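Local structure of rhamnose ABC transporter, rhamnose-binding protein (Actinomyces odontolyticus ATCC 17982, 5BQ3) at residues D117-S120 against C124-L127; I129-S134 against A267-A272; L142-D147 against P319-A324. The protein probably binds a carbohydrate, likely rhamnose, as the extracytoplasmic receptor of an ABC transporter. All coordinates share one frame; numbering follows the deposited sequence.

Interaction 1 of 3, residues D117-S120 against C124-L127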
ATOM      1  N   ASP A 117       0.798   6.604   2.475  1.00 31.03           N
ATOM      2  CA  ASP A 117       1.113   5.208   2.843  1.00 31.00           C
ATOM      3  C   ASP A 117       0.491   4.895   4.225  1.00 35.40           C
ATOM      4  O   ASP A 117      -0.504   4.167   4.293  1.00 34.54           O
ATOM      5  CB  ASP A 117       2.639   4.912   2.792  1.00 33.14           C
ATOM      6  CG  ASP A 117       3.079   3.552   3.302  1.00 47.43           C
ATOM      7  OD1 ASP A 117       2.525   2.530   2.833  1.00 49.15           O
ATOM      8  OD2 ASP A 117       4.021   3.503   4.120  1.00 54.25           O
ATOM      9  N   SER A 118       1.058   5.472   5.307  1.00 32.64           N
ATOM     10  CA  SER A 118       0.574   5.319   6.674  1.00 32.48           C
ATOM     11  C   SER A 118       0.152   6.676   7.232  1.00 36.37           C
ATOM     12  O   SER A 118       0.920   7.642   7.187  1.00 36.59           O
ATOM     13  CB  SER A 118       1.633   4.671   7.556  1.00 36.03           C
ATOM     14  OG  SER A 118       1.848   3.330   7.153  1.00 46.90           O
ATOM     15  N   ASP A 119      -1.086   6.737   7.745  1.00 32.02           N
ATOM     16  CA  ASP A 119      -1.701   7.939   8.286  1.00 32.17           C
ATOM     17  C   ASP A 119      -1.320   8.212   9.741  1.00 37.24           C
ATOM     18  O   ASP A 119      -0.847   7.325  10.459  1.00 37.08           O
ATOM     19  CB  ASP A 119      -3.240   7.817   8.189  1.00 33.76           C
ATOM     20  CG  ASP A 119      -4.006   9.135   8.214  1.00 39.26           C
ATOM     21  OD1 ASP A 119      -3.396  10.189   7.901  1.00 38.08           O
ATOM     22  OD2 ASP A 119      -5.220   9.111   8.527  1.00 43.42           O
ATOM     23  N   SER A 120      -1.544   9.463  10.161  1.00 34.29           N
ATOM     24  CA  SER A 120      -1.415   9.936  11.529  1.00 35.22           C
ATOM     25  C   SER A 120      -2.847   9.986  12.096  1.00 41.04           C
ATOM     26  O   SER A 120      -3.743   9.374  11.499  1.00 40.87           O
ATOM     27  CB  SER A 120      -0.720  11.294  11.555  1.00 38.41           C
ATOM     28  OG  SER A 120      -1.496  12.295  10.920  1.00 46.17           O
ATOM     29  N   CYS A 124      -4.008  15.819  12.783  1.00 40.06           N
ATOM     30  CA  CYS A 124      -2.613  16.240  12.571  1.00 39.49           C
ATOM     31  C   CYS A 124      -2.279  16.471  11.092  1.00 40.32           C
ATOM     32  O   CYS A 124      -1.134  16.811  10.788  1.00 39.75           O
ATOM     33  CB  CYS A 124      -1.614  15.267  13.198  1.00 40.18           C
ATOM     34  SG  CYS A 124      -2.353  13.925  14.164  1.00 44.70           S
ATOM     35  N   ARG A 125      -3.248  16.293  10.177  1.00 34.49           N
ATOM     36  CA  ARG A 125      -2.976  16.481   8.754  1.00 32.55           C
ATOM     37  C   ARG A 125      -4.161  17.119   8.027  1.00 36.63           C
ATOM     38  O   ARG A 125      -5.306  17.039   8.484  1.00 37.18           O
ATOM     39  CB  ARG A 125      -2.555  15.148   8.085  1.00 29.64           C
ATOM     40  CG  ARG A 125      -3.674  14.188   7.687  1.00 31.10           C
ATOM     41  CD  ARG A 125      -4.324  13.490   8.863  1.00 29.27           C
ATOM     42  NE  ARG A 125      -5.114  12.341   8.431  1.00 31.66           N
ATOM     43  CZ  ARG A 125      -6.379  12.399   8.034  1.00 39.71           C
ATOM     44  NH1 ARG A 125      -7.025  13.561   8.010  1.00 23.08           N
ATOM     45  NH2 ARG A 125      -7.011  11.296   7.654  1.00 22.66           N
ATOM     46  N   ASP A 126      -3.864  17.761   6.894  1.00 32.67           N
ATOM     47  CA  ASP A 126      -4.837  18.440   6.046  1.00 32.85           C
ATOM     48  C   ASP A 126      -5.475  17.462   5.068  1.00 35.55           C
ATOM     49  O   ASP A 126      -6.619  17.673   4.661  1.00 35.60           O
ATOM     50  CB  ASP A 126      -4.166  19.596   5.283  1.00 34.83           C
ATOM     51  CG  ASP A 126      -3.651  20.711   6.171  1.00 46.62           C
ATOM     52  OD1 ASP A 126      -4.480  21.501   6.675  1.00 49.45           O
ATOM     53  OD2 ASP A 126      -2.419  20.809   6.345  1.00 51.06           O
ATOM     54  N   LEU A 127      -4.733  16.387   4.704  1.00 30.83           N
ATOM     55  CA  LEU A 127      -5.133  15.351   3.746  1.00 29.82           C
ATOM     56  C   LEU A 127      -4.325  14.067   3.933  1.00 31.14           C
ATOM     57  O   LEU A 127      -3.150  14.126   4.297  1.00 30.19           O
ATOM     58  CB  LEU A 127      -4.894  15.897   2.317  1.00 30.38           C
ATOM     59  CG  LEU A 127      -5.994  15.743   1.263  1.00 35.89           C
ATOM     60  CD1 LEU A 127      -7.275  16.469   1.661  1.00 37.41           C
ATOM     61  CD2 LEU A 127      -5.533  16.305  -0.057  1.00 38.49           C
TER
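Ser120 and Cys124 bring the two segments closest, their CA atoms 6.5 Å apart, on the loop between strands 112-116 and 127-130. Neither segment forms a regular helix or strand, and the contacts that cross between them are made by side chains, chiefly a salt bridge between Asp119 and Arg125. Arg125 presents its guanidinium side-on: NE donates to Asp119 OD1 at 2.8 Å and NH2 donates to Asp119 OD2 at 3.0 Å. OD1 receives NE through its syn lone pair, and both oxygens lie near the guanidinium plane, although the two flat groups are turned 36° against each other. The Arg125 chain reaches this position by starting with CG between the backbone N and the carbonyl carbon (chi1 81°) and then bending at chi2. Beside the ion pair, Ser120 OG lies 3.7 Å from Arg125 CD and the same distance from Cys124 SG. Asp119 OD1 is further hydrogen-bonded to Thr115 OG1, and Arg125 NH2 also donates to the Asn311 carbonyl. Shortening Arg125 to an alanine would probably leave the Asp119 carboxylate without its cationic mate and the Asn311 oxygen without this donor. Strands 112-116 and 127-130 are parallel neighbours in the six-stranded sheet of one lobe, and their helix-free connection is braced by this salt bridge and the Cys100-Cys124 disulfide. The disulfide fastens the loop to the start of helix 100-109, whose Leu103 touches both Ser120 and Cys124, while the Arg125 side chain rests on Val113 and Thr115 of strand 112-116.

Interaction 2 of 3, residues I129-S134 against A267-A272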
ATOM      1  N   ILE A 129      -3.322  10.427   1.750  1.00 26.12           N
ATOM      2  CA  ILE A 129      -3.277   9.752   0.454  1.00 26.03           C
ATOM      3  C   ILE A 129      -3.073   8.261   0.702  1.00 30.99           C
ATOM      4  O   ILE A 129      -2.006   7.846   1.163  1.00 30.29           O
ATOM      5  CB  ILE A 129      -2.197  10.342  -0.512  1.00 29.09           C
ATOM      6  CG1 ILE A 129      -2.141  11.904  -0.490  1.00 29.51           C
ATOM      7  CG2 ILE A 129      -2.366   9.798  -1.943  1.00 29.98           C
ATOM      8  CD1 ILE A 129      -3.416  12.697  -0.939  1.00 32.80           C
ATOM      9  N   ASN A 130      -4.112   7.463   0.428  1.00 28.70           N
ATOM     10  CA  ASN A 130      -4.063   6.015   0.589  1.00 28.66           C
ATOM     11  C   ASN A 130      -3.838   5.357  -0.768  1.00 35.03           C
ATOM     12  O   ASN A 130      -4.434   5.778  -1.762  1.00 35.46           O
ATOM     13  CB  ASN A 130      -5.348   5.500   1.242  1.00 29.32           C
ATOM     14  CG  ASN A 130      -5.225   4.197   2.008  1.00 48.40           C
ATOM     15  OD1 ASN A 130      -4.158   3.572   2.119  1.00 40.93           O
ATOM     16  ND2 ASN A 130      -6.334   3.776   2.586  1.00 40.77           N
ATOM     17  N   GLN A 131      -2.962   4.340  -0.809  1.00 32.82           N
ATOM     18  CA  GLN A 131      -2.628   3.586  -2.024  1.00 33.24           C
ATOM     19  C   GLN A 131      -3.861   2.918  -2.608  1.00 38.13           C
ATOM     20  O   GLN A 131      -4.171   3.095  -3.785  1.00 38.20           O
ATOM     21  CB  GLN A 131      -1.570   2.495  -1.734  1.00 34.26           C
ATOM     22  CG  GLN A 131      -0.344   2.949  -0.960  1.00 54.67           C
ATOM     23  CD  GLN A 131      -0.442   2.611   0.506  1.00 77.41           C
ATOM     24  OE1 GLN A 131      -1.295   3.129   1.239  1.00 73.86           O
ATOM     25  NE2 GLN A 131       0.451   1.747   0.969  1.00 70.47           N
ATOM     26  N   VAL A 132      -4.558   2.141  -1.763  1.00 35.55           N
ATOM     27  CA  VAL A 132      -5.720   1.315  -2.095  1.00 35.81           C
ATOM     28  C   VAL A 132      -6.773   1.364  -0.977  1.00 40.37           C
ATOM     29  O   VAL A 132      -6.427   1.580   0.186  1.00 40.40           O
ATOM     30  CB  VAL A 132      -5.263  -0.160  -2.349  1.00 39.21           C
ATOM     31  CG1 VAL A 132      -4.566  -0.306  -3.697  1.00 39.41           C
ATOM     32  CG2 VAL A 132      -4.359  -0.675  -1.228  1.00 38.22           C
ATOM     33  N   GLU A 133      -8.049   1.136  -1.336  1.00 37.59           N
ATOM     34  CA  GLU A 133      -9.184   1.048  -0.412  1.00 37.66           C
ATOM     35  C   GLU A 133      -9.265  -0.419   0.070  1.00 41.04           C
ATOM     36  O   GLU A 133      -9.096  -1.338  -0.736  1.00 40.66           O
ATOM     37  CB  GLU A 133     -10.481   1.543  -1.107  1.00 40.22           C
ATOM     38  CG  GLU A 133     -11.811   1.075  -0.521  1.00 52.46           C
ATOM     39  CD  GLU A 133     -12.170   1.533   0.882  1.00 77.45           C
ATOM     40  OE1 GLU A 133     -11.892   2.706   1.221  1.00 77.23           O
ATOM     41  OE2 GLU A 133     -12.771   0.724   1.628  1.00 69.48           O
ATOM     42  N   SER A 134      -9.484  -0.622   1.386  1.00 37.49           N
ATOM     43  CA  SER A 134      -9.523  -1.915   2.079  1.00 37.08           C
ATOM     44  C   SER A 134     -10.441  -2.956   1.409  1.00 41.40           C
ATOM     45  O   SER A 134      -9.976  -4.059   1.125  1.00 41.21           O
ATOM     46  CB  SER A 134      -9.941  -1.721   3.532  1.00 41.31           C
ATOM     47  OG  SER A 134      -9.448  -2.768   4.349  1.00 51.34           O
ATOM     48  N   ALA A 267      -1.330  -9.424  -6.628  1.00 29.13           N
ATOM     49  CA  ALA A 267      -1.589  -7.993  -6.670  1.00 29.05           C
ATOM     50  C   ALA A 267      -0.803  -7.243  -5.602  1.00 33.36           C
ATOM     51  O   ALA A 267      -0.300  -7.845  -4.656  1.00 32.54           O
ATOM     52  CB  ALA A 267      -3.079  -7.724  -6.503  1.00 29.57           C
ATOM     53  N   LEU A 268      -0.679  -5.921  -5.790  1.00 30.64           N
ATOM     54  CA  LEU A 268      -0.057  -4.955  -4.887  1.00 30.27           C
ATOM     55  C   LEU A 268      -0.446  -3.556  -5.389  1.00 36.36           C
ATOM     56  O   LEU A 268      -1.633  -3.319  -5.619  1.00 36.11           O
ATOM     57  CB  LEU A 268       1.475  -5.151  -4.747  1.00 30.44           C
ATOM     58  CG  LEU A 268       2.138  -4.563  -3.489  1.00 34.34           C
ATOM     59  CD1 LEU A 268       1.897  -5.424  -2.257  1.00 33.81           C
ATOM     60  CD2 LEU A 268       3.609  -4.377  -3.702  1.00 37.26           C
ATOM     61  N   TRP A 269       0.521  -2.638  -5.548  1.00 34.81           N
ATOM     62  CA  TRP A 269       0.308  -1.255  -5.985  1.00 35.56           C
ATOM     63  C   TRP A 269       1.624  -0.648  -6.434  1.00 39.53           C
ATOM     64  O   TRP A 269       2.682  -1.182  -6.105  1.00 40.03           O
ATOM     65  CB  TRP A 269      -0.309  -0.410  -4.846  1.00 34.15           C
ATOM     66  CG  TRP A 269       0.300  -0.679  -3.499  1.00 35.09           C
ATOM     67  CD1 TRP A 269       1.461  -0.161  -3.005  1.00 38.19           C
ATOM     68  CD2 TRP A 269      -0.194  -1.585  -2.502  1.00 34.61           C
ATOM     69  NE1 TRP A 269       1.719  -0.681  -1.759  1.00 37.40           N
ATOM     70  CE2 TRP A 269       0.716  -1.556  -1.423  1.00 38.38           C
ATOM     71  CE3 TRP A 269      -1.325  -2.417  -2.411  1.00 36.01           C
ATOM     72  CZ2 TRP A 269       0.533  -2.325  -0.268  1.00 37.40           C
ATOM     73  CZ3 TRP A 269      -1.505  -3.182  -1.269  1.00 37.11           C
ATOM     74  CH2 TRP A 269      -0.585  -3.130  -0.213  1.00 37.54           C
ATOM     75  N   ASP A 270       1.565   0.451  -7.191  1.00 35.95           N
ATOM     76  CA  ASP A 270       2.752   1.176  -7.636  1.00 36.03           C
ATOM     77  C   ASP A 270       3.039   2.280  -6.602  1.00 38.44           C
ATOM     78  O   ASP A 270       2.256   3.235  -6.529  1.00 38.19           O
ATOM     79  CB  ASP A 270       2.541   1.748  -9.057  1.00 38.78           C
ATOM     80  CG  ASP A 270       3.777   2.290  -9.765  1.00 49.18           C
ATOM     81  OD1 ASP A 270       4.855   2.362  -9.127  1.00 49.38           O
ATOM     82  OD2 ASP A 270       3.664   2.649 -10.958  1.00 55.31           O
ATOM     83  N   PRO A 271       4.108   2.162  -5.765  1.00 33.63           N
ATOM     84  CA  PRO A 271       4.364   3.207  -4.751  1.00 32.91           C
ATOM     85  C   PRO A 271       4.698   4.582  -5.347  1.00 37.92           C
ATOM     86  O   PRO A 271       4.439   5.587  -4.688  1.00 37.96           O
ATOM     87  CB  PRO A 271       5.536   2.651  -3.933  1.00 34.51           C
ATOM     88  CG  PRO A 271       6.147   1.610  -4.763  1.00 39.19           C
ATOM     89  CD  PRO A 271       5.108   1.077  -5.687  1.00 34.88           C
ATOM     90  N   ALA A 272       5.224   4.630  -6.595  1.00 34.95           N
ATOM     91  CA  ALA A 272       5.560   5.860  -7.322  1.00 35.49           C
ATOM     92  C   ALA A 272       4.317   6.731  -7.566  1.00 39.62           C
ATOM     93  O   ALA A 272       4.419   7.962  -7.531  1.00 40.08           O
ATOM     94  CB  ALA A 272       6.219   5.518  -8.648  1.00 37.51           C
TER
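Gln131 and Trp269 make the closest backbone approach, with CA atoms 6.9 Å apart, near the end of strand 127-130 on one side and just after strand 266-268 on the other. The indole of Trp269 carries the contact. Gln131 CB sits over one face of it in a CH-pi contact, 4.2 Å from the centroid of the five-membered ring and only 15° off the ring normal. The next methylene, Gln131 CG, continues along that ring to within 4.1 Å of Trp269 CD1. Val132 approaches the six-membered ring obliquely, its CG2 lying 3.7 Å from Trp269 CE3. On the indole face opposite Gln131 stands Leu268, with CG over the ring centre, so the ring is sandwiched between aliphatic groups. Trp269 CG lies between its own backbone N and carbonyl carbon (chi1 42°), which turns the indole toward residues 131-132. Asp270 is the N-cap of helix 271-287, with a weak capping bond from Ala272 N to Asp270 OD1. Both segments carry the chain from one lobe to the other: residues 129-134 run from the six-stranded parallel sheet to helix 134-149, and residues 267-272 lead into helix 271-287, packed against Ile129 of that sheet. They are two of the interdomain crossings; a hinge of three is characteristic of type I periplasmic binding proteins, and the third here probably follows strand 313-315.

Interaction 3 of 3, residues L142-D147 against P319-A324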
ATOM      1  N   LEU A 142     -10.258 -11.955  -4.252  1.00 32.26           N
ATOM      2  CA  LEU A 142     -11.342 -12.898  -4.555  1.00 33.03           C
ATOM      3  C   LEU A 142     -11.514 -13.087  -6.063  1.00 37.26           C
ATOM      4  O   LEU A 142     -11.812 -14.197  -6.493  1.00 38.43           O
ATOM      5  CB  LEU A 142     -12.667 -12.432  -3.948  1.00 33.78           C
ATOM      6  CG  LEU A 142     -12.845 -12.608  -2.450  1.00 38.11           C
ATOM      7  CD1 LEU A 142     -13.960 -11.728  -1.955  1.00 38.92           C
ATOM      8  CD2 LEU A 142     -13.108 -14.059  -2.085  1.00 40.22           C
ATOM      9  N   ASP A 143     -11.318 -12.011  -6.860  1.00 32.40           N
ATOM     10  CA  ASP A 143     -11.411 -12.038  -8.325  1.00 32.18           C
ATOM     11  C   ASP A 143     -10.320 -12.923  -8.928  1.00 32.53           C
ATOM     12  O   ASP A 143     -10.609 -13.681  -9.844  1.00 33.98           O
ATOM     13  CB  ASP A 143     -11.315 -10.619  -8.913  1.00 34.26           C
ATOM     14  CG  ASP A 143     -12.633  -9.878  -9.077  1.00 46.78           C
ATOM     15  OD1 ASP A 143     -13.641 -10.316  -8.483  1.00 47.97           O
ATOM     16  OD2 ASP A 143     -12.650  -8.850  -9.788  1.00 53.84           O
HETATM   17  N   MSE A 144      -9.075 -12.821  -8.410  1.00 24.65           N
HETATM   18  CA  MSE A 144      -7.915 -13.608  -8.848  1.00 22.37           C
HETATM   19  C   MSE A 144      -8.081 -15.076  -8.452  1.00 32.04           C
HETATM   20  O   MSE A 144      -7.755 -15.953  -9.250  1.00 33.22           O
HETATM   21  CB  MSE A 144      -6.609 -13.042  -8.263  1.00 21.08           C
HETATM   22  CG  MSE A 144      -6.279 -11.631  -8.768  1.00 24.27           C
HETATM   23 SE   MSE A 144      -4.539 -10.950  -8.220  0.75 25.92          SE
HETATM   24  CE  MSE A 144      -4.749 -10.967  -6.298  1.00 21.67           C
ATOM     25  N   VAL A 145      -8.615 -15.339  -7.234  1.00 31.29           N
ATOM     26  CA  VAL A 145      -8.866 -16.691  -6.722  1.00 32.52           C
ATOM     27  C   VAL A 145      -9.894 -17.372  -7.612  1.00 39.37           C
ATOM     28  O   VAL A 145      -9.580 -18.394  -8.216  1.00 39.59           O
ATOM     29  CB  VAL A 145      -9.308 -16.701  -5.234  1.00 36.33           C
ATOM     30  CG1 VAL A 145      -9.687 -18.101  -4.775  1.00 36.50           C
ATOM     31  CG2 VAL A 145      -8.222 -16.145  -4.341  1.00 35.31           C
ATOM     32  N   SER A 146     -11.103 -16.777  -7.711  1.00 38.37           N
ATOM     33  CA  SER A 146     -12.243 -17.254  -8.496  1.00 40.61           C
ATOM     34  C   SER A 146     -11.854 -17.548  -9.946  1.00 46.86           C
ATOM     35  O   SER A 146     -12.235 -18.593 -10.474  1.00 47.69           O
ATOM     36  CB  SER A 146     -13.377 -16.234  -8.455  1.00 45.38           C
ATOM     37  OG  SER A 146     -14.581 -16.784  -8.961  1.00 60.02           O
ATOM     38  N   ASP A 147     -11.058 -16.654 -10.563  1.00 44.06           N
ATOM     39  CA  ASP A 147     -10.575 -16.774 -11.939  1.00 45.68           C
ATOM     40  C   ASP A 147      -9.618 -17.973 -12.098  1.00 49.46           C
ATOM     41  O   ASP A 147      -9.727 -18.705 -13.084  1.00 50.77           O
ATOM     42  CB  ASP A 147      -9.881 -15.465 -12.369  1.00 47.85           C
ATOM     43  CG  ASP A 147      -9.278 -15.457 -13.760  1.00 65.02           C
ATOM     44  OD1 ASP A 147     -10.022 -15.726 -14.735  1.00 67.86           O
ATOM     45  OD2 ASP A 147      -8.075 -15.135 -13.881  1.00 72.77           O
ATOM     46  N   PRO A 319      -6.040  -1.877  -6.769  1.00 38.12           N
ATOM     47  CA  PRO A 319      -4.742  -2.578  -6.710  1.00 37.33           C
ATOM     48  C   PRO A 319      -4.225  -3.005  -8.088  1.00 41.38           C
ATOM     49  O   PRO A 319      -5.013  -3.386  -8.961  1.00 41.77           O
ATOM     50  CB  PRO A 319      -5.030  -3.798  -5.826  1.00 38.46           C
ATOM     51  CG  PRO A 319      -6.223  -3.427  -5.033  1.00 42.72           C
ATOM     52  CD  PRO A 319      -7.048  -2.552  -5.925  1.00 39.26           C
ATOM     53  N   VAL A 320      -2.901  -2.892  -8.287  1.00 37.30           N
ATOM     54  CA  VAL A 320      -2.224  -3.254  -9.537  1.00 37.65           C
ATOM     55  C   VAL A 320      -2.022  -4.774  -9.556  1.00 40.54           C
ATOM     56  O   VAL A 320      -1.446  -5.332  -8.620  1.00 39.38           O
ATOM     57  CB  VAL A 320      -0.885  -2.477  -9.734  1.00 41.57           C
ATOM     58  CG1 VAL A 320      -0.136  -2.955 -10.973  1.00 42.69           C
ATOM     59  CG2 VAL A 320      -1.121  -0.971  -9.805  1.00 41.56           C
ATOM     60  N   ARG A 321      -2.515  -5.435 -10.612  1.00 37.30           N
ATOM     61  CA  ARG A 321      -2.378  -6.882 -10.787  1.00 36.81           C
ATOM     62  C   ARG A 321      -1.102  -7.177 -11.565  1.00 40.23           C
ATOM     63  O   ARG A 321      -0.877  -6.592 -12.628  1.00 40.62           O
ATOM     64  CB  ARG A 321      -3.605  -7.483 -11.493  1.00 37.26           C
ATOM     65  CG  ARG A 321      -4.856  -7.527 -10.639  1.00 46.86           C
ATOM     66  CD  ARG A 321      -5.930  -8.339 -11.310  1.00 56.51           C
ATOM     67  NE  ARG A 321      -7.251  -7.967 -10.819  1.00 63.53           N
ATOM     68  CZ  ARG A 321      -8.367  -8.635 -11.088  1.00 77.42           C
ATOM     69  NH1 ARG A 321      -8.331  -9.729 -11.841  1.00 62.43           N
ATOM     70  NH2 ARG A 321      -9.529  -8.219 -10.602  1.00 65.69           N
ATOM     71  N   PHE A 322      -0.260  -8.070 -11.023  1.00 35.57           N
ATOM     72  CA  PHE A 322       1.012  -8.446 -11.635  1.00 35.92           C
ATOM     73  C   PHE A 322       0.981  -9.885 -12.129  1.00 41.16           C
ATOM     74  O   PHE A 322       0.628 -10.800 -11.383  1.00 40.35           O
ATOM     75  CB  PHE A 322       2.183  -8.251 -10.656  1.00 36.63           C
ATOM     76  CG  PHE A 322       2.326  -6.863 -10.075  1.00 36.98           C
ATOM     77  CD1 PHE A 322       1.669  -6.508  -8.905  1.00 38.40           C
ATOM     78  CD2 PHE A 322       3.145  -5.919 -10.684  1.00 39.82           C
ATOM     79  CE1 PHE A 322       1.810  -5.227  -8.365  1.00 38.96           C
ATOM     80  CE2 PHE A 322       3.277  -4.636 -10.146  1.00 42.36           C
ATOM     81  CZ  PHE A 322       2.605  -4.297  -8.994  1.00 38.99           C
ATOM     82  N   ASN A 323       1.360 -10.068 -13.395  1.00 39.48           N
ATOM     83  CA  ASN A 323       1.456 -11.351 -14.091  1.00 40.34           C
ATOM     84  C   ASN A 323       2.747 -11.353 -14.919  1.00 46.08           C
ATOM     85  O   ASN A 323       3.506 -10.384 -14.856  1.00 45.35           O
ATOM     86  CB  ASN A 323       0.210 -11.612 -14.957  1.00 41.55           C
ATOM     87  CG  ASN A 323      -0.271 -10.419 -15.743  1.00 65.12           C
ATOM     88  OD1 ASN A 323       0.417  -9.900 -16.630  1.00 64.77           O
ATOM     89  ND2 ASN A 323      -1.469  -9.959 -15.430  1.00 54.99           N
ATOM     90  N   ALA A 324       2.994 -12.427 -15.694  1.00 44.67           N
ATOM     91  CA  ALA A 324       4.202 -12.602 -16.500  1.00 46.37           C
ATOM     92  C   ALA A 324       4.369 -11.574 -17.640  1.00 52.59           C
ATOM     93  O   ALA A 324       5.446 -11.506 -18.236  1.00 53.89           O
ATOM     94  CB  ALA A 324       4.222 -14.003 -17.065  1.00 48.39           C
TER
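Asp143 and Met144 of helix 134-149 face Arg321 of strand 320-322, joining a helix of the C-terminal lobe of this periplasmic binding protein fold to the small antiparallel sheet formed by strands 266-268 and 320-322. The backbones stay well apart, with the CA atoms of Met144 and Arg321 8.9 Å from each other, and it is the arginine that bridges the gap. Its chain runs extended from CG to NE, with CG anti to the carbonyl carbon (chi1 -72°), and this carries the guanidinium out to the helix. The buried part is on the Met144 side. Met144, present as selenomethionine, also touches Thr246 and Glu265; its chain runs antiparallel alongside that of Arg321, with CG over one face of the guanidinium, 4.2 Å from NH1. The same CG lies equally near Arg321 CD, so the methylene packs along the end of the arginine stem as well as its charged head.

On the other side, nearer to solvent, partly exposed Asp143 meets Arg321. Its carboxylate forms a salt bridge from the edge of the guanidinium, but the planes of the two groups are 68° apart and the meeting involves a single nitrogen. Asp143 is held more firmly by other partners, since OD1 is hydrogen-bonded to Tyr184 OH and paired with Lys183. The bond to the arginine is weak: Arg321 NH2 donates to Asp143 OD2 at 3.3 Å, with an N-H...O angle of 135°.

The contacts step from one lobe through the hinge to the other, with interaction 2 in the middle: its centre lies about 15 Å from the centres of interactions 1 and 3, which are themselves about 29 Å apart on opposite sides of the chain's centre. Asp117 and Gln131 put the first two in touch. Interactions 2 and 3 are joined through the small sheet, where Leu268 O and Val320 N, 3.0 Å apart, probably form a hydrogen bond, and through the chain, as strand 127-130 leads into helix 134-149. In relatives of this family the sugar binds in the cleft between the lobes, which interaction 2 probably adjoins.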